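Local atomic coordinates of putative glucose-6-phosphate 1-epimerase (Salmonella typhimurium, PDB entry 2HTA), a protein that probably interconverts the alpha and beta anomers of glucose 6-phosphate, acting as a hexose-6-phosphate mutarotase of the aldose 1-epimerase superfamily. Residues A[30-35]-A[123-128]. Numbering follows the deposited sequence.
Sequences TPVLSR and HNEDDN
Glu125 holds CG between its backbone N and carbonyl carbon (chi1 57°) and then runs extended, which carries its carboxylate across to Thr30, whose OG1 likewise lies between its own backbone N and carbonyl carbon (chi1 74°). The two side chains meet from opposite directions: the hydroxyl of Thr30 donates from OG1 to Glu125 OE1 over 2.6 Å, on the syn side and 16° out of the carboxylate plane. Thr30 OG1 illustrates how one hydroxyl can serve a turn and a side chain from another sheet at once, because it also accepts from Val32 N at 3.2 Å, closing an ST turn, and weakly from Leu33 N. Val32 CG2 lies against the carboxylate, 3.4 Å from each of Glu125 OE1 and OE2, while Leu33 CD1 sits over one face of the His123 imidazole, 3.8 Å from its centroid, in a CH-pi contact. Thr30 CG2 approaches that ring obliquely, 3.5 Å from His123 CE1. Near the surface, the contact thus joins two antiparallel sheets through side chains: the turn between strands 27-28 and 33-38 meets His123 and Glu125 of 119-125, an outermost strand of its sheet, with Val32 and Glu125 both touching Val130 on neighbouring strand 130-137.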
ATOM      1  N   THR A  30      21.756 -10.472  -4.388  1.00 25.93           N
ATOM      2  CA  THR A  30      22.851  -9.497  -4.356  1.00 25.30           C
ATOM      3  C   THR A  30      23.287  -9.355  -2.919  1.00 24.97           C
ATOM      4  O   THR A  30      22.679  -9.947  -2.023  1.00 26.63           O
ATOM      5  CB  THR A  30      22.386  -8.078  -4.886  1.00 24.77           C
ATOM      6  OG1 THR A  30      21.567  -7.459  -3.902  1.00 25.07           O
ATOM      7  CG2 THR A  30      21.675  -8.168  -6.197  1.00 26.69           C
ATOM      8  N   PRO A  31      24.348  -8.568  -2.637  1.00 26.12           N
ATOM      9  CA  PRO A  31      24.710  -8.474  -1.228  1.00 25.64           C
ATOM     10  C   PRO A  31      23.576  -7.973  -0.314  1.00 25.59           C
ATOM     11  O   PRO A  31      23.578  -8.277   0.884  1.00 23.57           O
ATOM     12  CB  PRO A  31      25.888  -7.449  -1.235  1.00 27.18           C
ATOM     13  CG  PRO A  31      26.460  -7.595  -2.632  1.00 28.28           C
ATOM     14  CD  PRO A  31      25.272  -7.812  -3.501  1.00 27.41           C
ATOM     15  N   VAL A  32      22.599  -7.213  -0.849  1.00 23.74           N
ATOM     16  CA  VAL A  32      21.557  -6.702   0.029  1.00 22.93           C
ATOM     17  C   VAL A  32      20.180  -7.340  -0.166  1.00 22.47           C
ATOM     18  O   VAL A  32      19.311  -7.133   0.652  1.00 23.48           O
ATOM     19  CB  VAL A  32      21.437  -5.176  -0.021  1.00 23.84           C
ATOM     20  CG1 VAL A  32      22.818  -4.533   0.265  1.00 22.86           C
ATOM     21  CG2 VAL A  32      20.941  -4.787  -1.388  1.00 22.07           C
ATOM     22  N   LEU A  33      20.011  -8.075  -1.254  1.00 22.02           N
ATOM     23  CA  LEU A  33      18.717  -8.624  -1.676  1.00 21.40           C
ATOM     24  C   LEU A  33      18.771 -10.118  -1.559  1.00 20.51           C
ATOM     25  O   LEU A  33      19.651 -10.763  -2.130  1.00 20.68           O
ATOM     26  CB  LEU A  33      18.462  -8.305  -3.133  1.00 22.20           C
ATOM     27  CG  LEU A  33      17.813  -6.974  -3.531  1.00 24.58           C
ATOM     28  CD1 LEU A  33      17.694  -6.912  -5.075  1.00 24.70           C
ATOM     29  CD2 LEU A  33      16.479  -6.758  -2.827  1.00 23.28           C
ATOM     30  N   SER A  34      17.784 -10.685  -0.879  1.00 19.18           N
ATOM     31  CA  SER A  34      17.681 -12.131  -0.750  1.00 19.87           C
ATOM     32  C   SER A  34      16.242 -12.535  -0.952  1.00 20.39           C
ATOM     33  O   SER A  34      15.341 -11.717  -0.766  1.00 20.50           O
ATOM     34  CB  SER A  34      18.141 -12.581   0.649  1.00 19.48           C
ATOM     35  OG  SER A  34      17.308 -12.032   1.698  1.00 21.04           O
ATOM     36  N   ARG A  35      16.045 -13.763  -1.411  1.00 21.54           N
ATOM     37  CA  ARG A  35      14.744 -14.420  -1.295  1.00 20.60           C
ATOM     38  C   ARG A  35      14.620 -15.322  -0.047  1.00 21.29           C
ATOM     39  O   ARG A  35      15.550 -16.095   0.306  1.00 21.62           O
ATOM     40  CB  ARG A  35      14.399 -15.241  -2.528  1.00 22.77           C
ATOM     41  CG  ARG A  35      13.089 -16.054  -2.235  1.00 23.54           C
ATOM     42  CD  ARG A  35      12.504 -16.794  -3.389  1.00 33.12           C
ATOM     43  NE  ARG A  35      13.307 -17.912  -3.913  1.00 32.10           N
ATOM     44  CZ  ARG A  35      13.149 -19.209  -3.642  1.00 28.84           C
ATOM     45  NH1 ARG A  35      12.246 -19.662  -2.771  1.00 25.11           N
ATOM     46  NH2 ARG A  35      13.972 -20.067  -4.259  1.00 28.53           N
ATOM     47  N   HIS A 123      16.299  -5.060 -10.973  1.00 20.53           N
ATOM     48  CA  HIS A 123      16.647  -4.345  -9.781  1.00 20.44           C
ATOM     49  C   HIS A 123      18.034  -3.779  -9.959  1.00 20.97           C
ATOM     50  O   HIS A 123      18.780  -4.254 -10.798  1.00 19.39           O
ATOM     51  CB  HIS A 123      16.570  -5.289  -8.537  1.00 20.91           C
ATOM     52  CG  HIS A 123      17.361  -6.544  -8.691  1.00 20.92           C
ATOM     53  ND1 HIS A 123      18.680  -6.639  -8.281  1.00 20.65           N
ATOM     54  CD2 HIS A 123      17.032  -7.757  -9.210  1.00 21.69           C
ATOM     55  CE1 HIS A 123      19.138  -7.847  -8.575  1.00 23.61           C
ATOM     56  NE2 HIS A 123      18.151  -8.548  -9.118  1.00 22.75           N
ATOM     57  N   ASN A 124      18.312  -2.716  -9.222  1.00 22.33           N
ATOM     58  CA  ASN A 124      19.680  -2.202  -9.084  1.00 23.76           C
ATOM     59  C   ASN A 124      19.864  -1.596  -7.711  1.00 22.69           C
ATOM     60  O   ASN A 124      18.914  -1.380  -6.967  1.00 22.64           O
ATOM     61  CB  ASN A 124      20.015  -1.219 -10.221  1.00 25.31           C
ATOM     62  CG  ASN A 124      19.187  -0.017 -10.182  1.00 29.54           C
ATOM     63  OD1 ASN A 124      19.548   0.972  -9.535  1.00 35.95           O
ATOM     64  ND2 ASN A 124      18.063  -0.036 -10.926  1.00 33.15           N
ATOM     65  N   GLU A 125      21.103  -1.352  -7.331  1.00 22.31           N
ATOM     66  CA  GLU A 125      21.327  -0.850  -5.994  1.00 22.30           C
ATOM     67  C   GLU A 125      22.621  -0.030  -6.001  1.00 23.03           C
ATOM     68  O   GLU A 125      23.429  -0.153  -6.937  1.00 22.46           O
ATOM     69  CB  GLU A 125      21.427  -2.030  -5.032  1.00 21.90           C
ATOM     70  CG  GLU A 125      22.497  -3.048  -5.368  1.00 24.23           C
ATOM     71  CD  GLU A 125      22.298  -4.361  -4.615  1.00 31.16           C
ATOM     72  OE1 GLU A 125      21.199  -5.006  -4.740  1.00 28.83           O
ATOM     73  OE2 GLU A 125      23.247  -4.738  -3.896  1.00 30.22           O
ATOM     74  N   ASP A 126      22.750   0.840  -5.021  1.00 23.74           N
ATOM     75  CA  ASP A 126      23.948   1.635  -4.865  1.00 25.16           C
ATOM     76  C   ASP A 126      24.069   1.898  -3.374  1.00 25.68           C
ATOM     77  O   ASP A 126      23.367   1.272  -2.593  1.00 25.08           O
ATOM     78  CB  ASP A 126      23.889   2.910  -5.755  1.00 26.22           C
ATOM     79  CG  ASP A 126      22.746   3.872  -5.387  1.00 26.72           C
ATOM     80  OD1 ASP A 126      22.111   3.802  -4.305  1.00 26.80           O
ATOM     81  OD2 ASP A 126      22.474   4.780  -6.193  1.00 31.78           O
ATOM     82  N   ASP A 127      24.975   2.786  -2.949  1.00 25.73           N
ATOM     83  CA  ASP A 127      25.139   3.039  -1.531  1.00 25.64           C
ATOM     84  C   ASP A 127      23.936   3.694  -0.874  1.00 24.41           C
ATOM     85  O   ASP A 127      23.929   3.799   0.352  1.00 23.39           O
ATOM     86  CB  ASP A 127      26.336   3.982  -1.277  1.00 27.42           C
ATOM     87  CG  ASP A 127      27.649   3.324  -1.523  1.00 32.24           C
ATOM     88  OD1 ASP A 127      27.738   2.073  -1.615  1.00 35.07           O
ATOM     89  OD2 ASP A 127      28.636   4.089  -1.691  1.00 39.29           O
ATOM     90  N   ASN A 128      22.978   4.208  -1.672  1.00 22.51           N
ATOM     91  CA  ASN A 128      21.832   4.945  -1.104  1.00 22.36           C
ATOM     92  C   ASN A 128      20.570   4.043  -0.912  1.00 22.02           C
ATOM     93  O   ASN A 128      19.761   4.287  -0.034  1.00 21.28           O
ATOM     94  CB  ASN A 128      21.446   6.132  -1.992  1.00 21.75           C
ATOM     95  CG  ASN A 128      22.560   7.148  -2.094  1.00 23.71           C
ATOM     96  OD1 ASN A 128      23.260   7.368  -1.119  1.00 24.93           O
ATOM     97  ND2 ASN A 128      22.729   7.735  -3.238  1.00 22.54           N
TER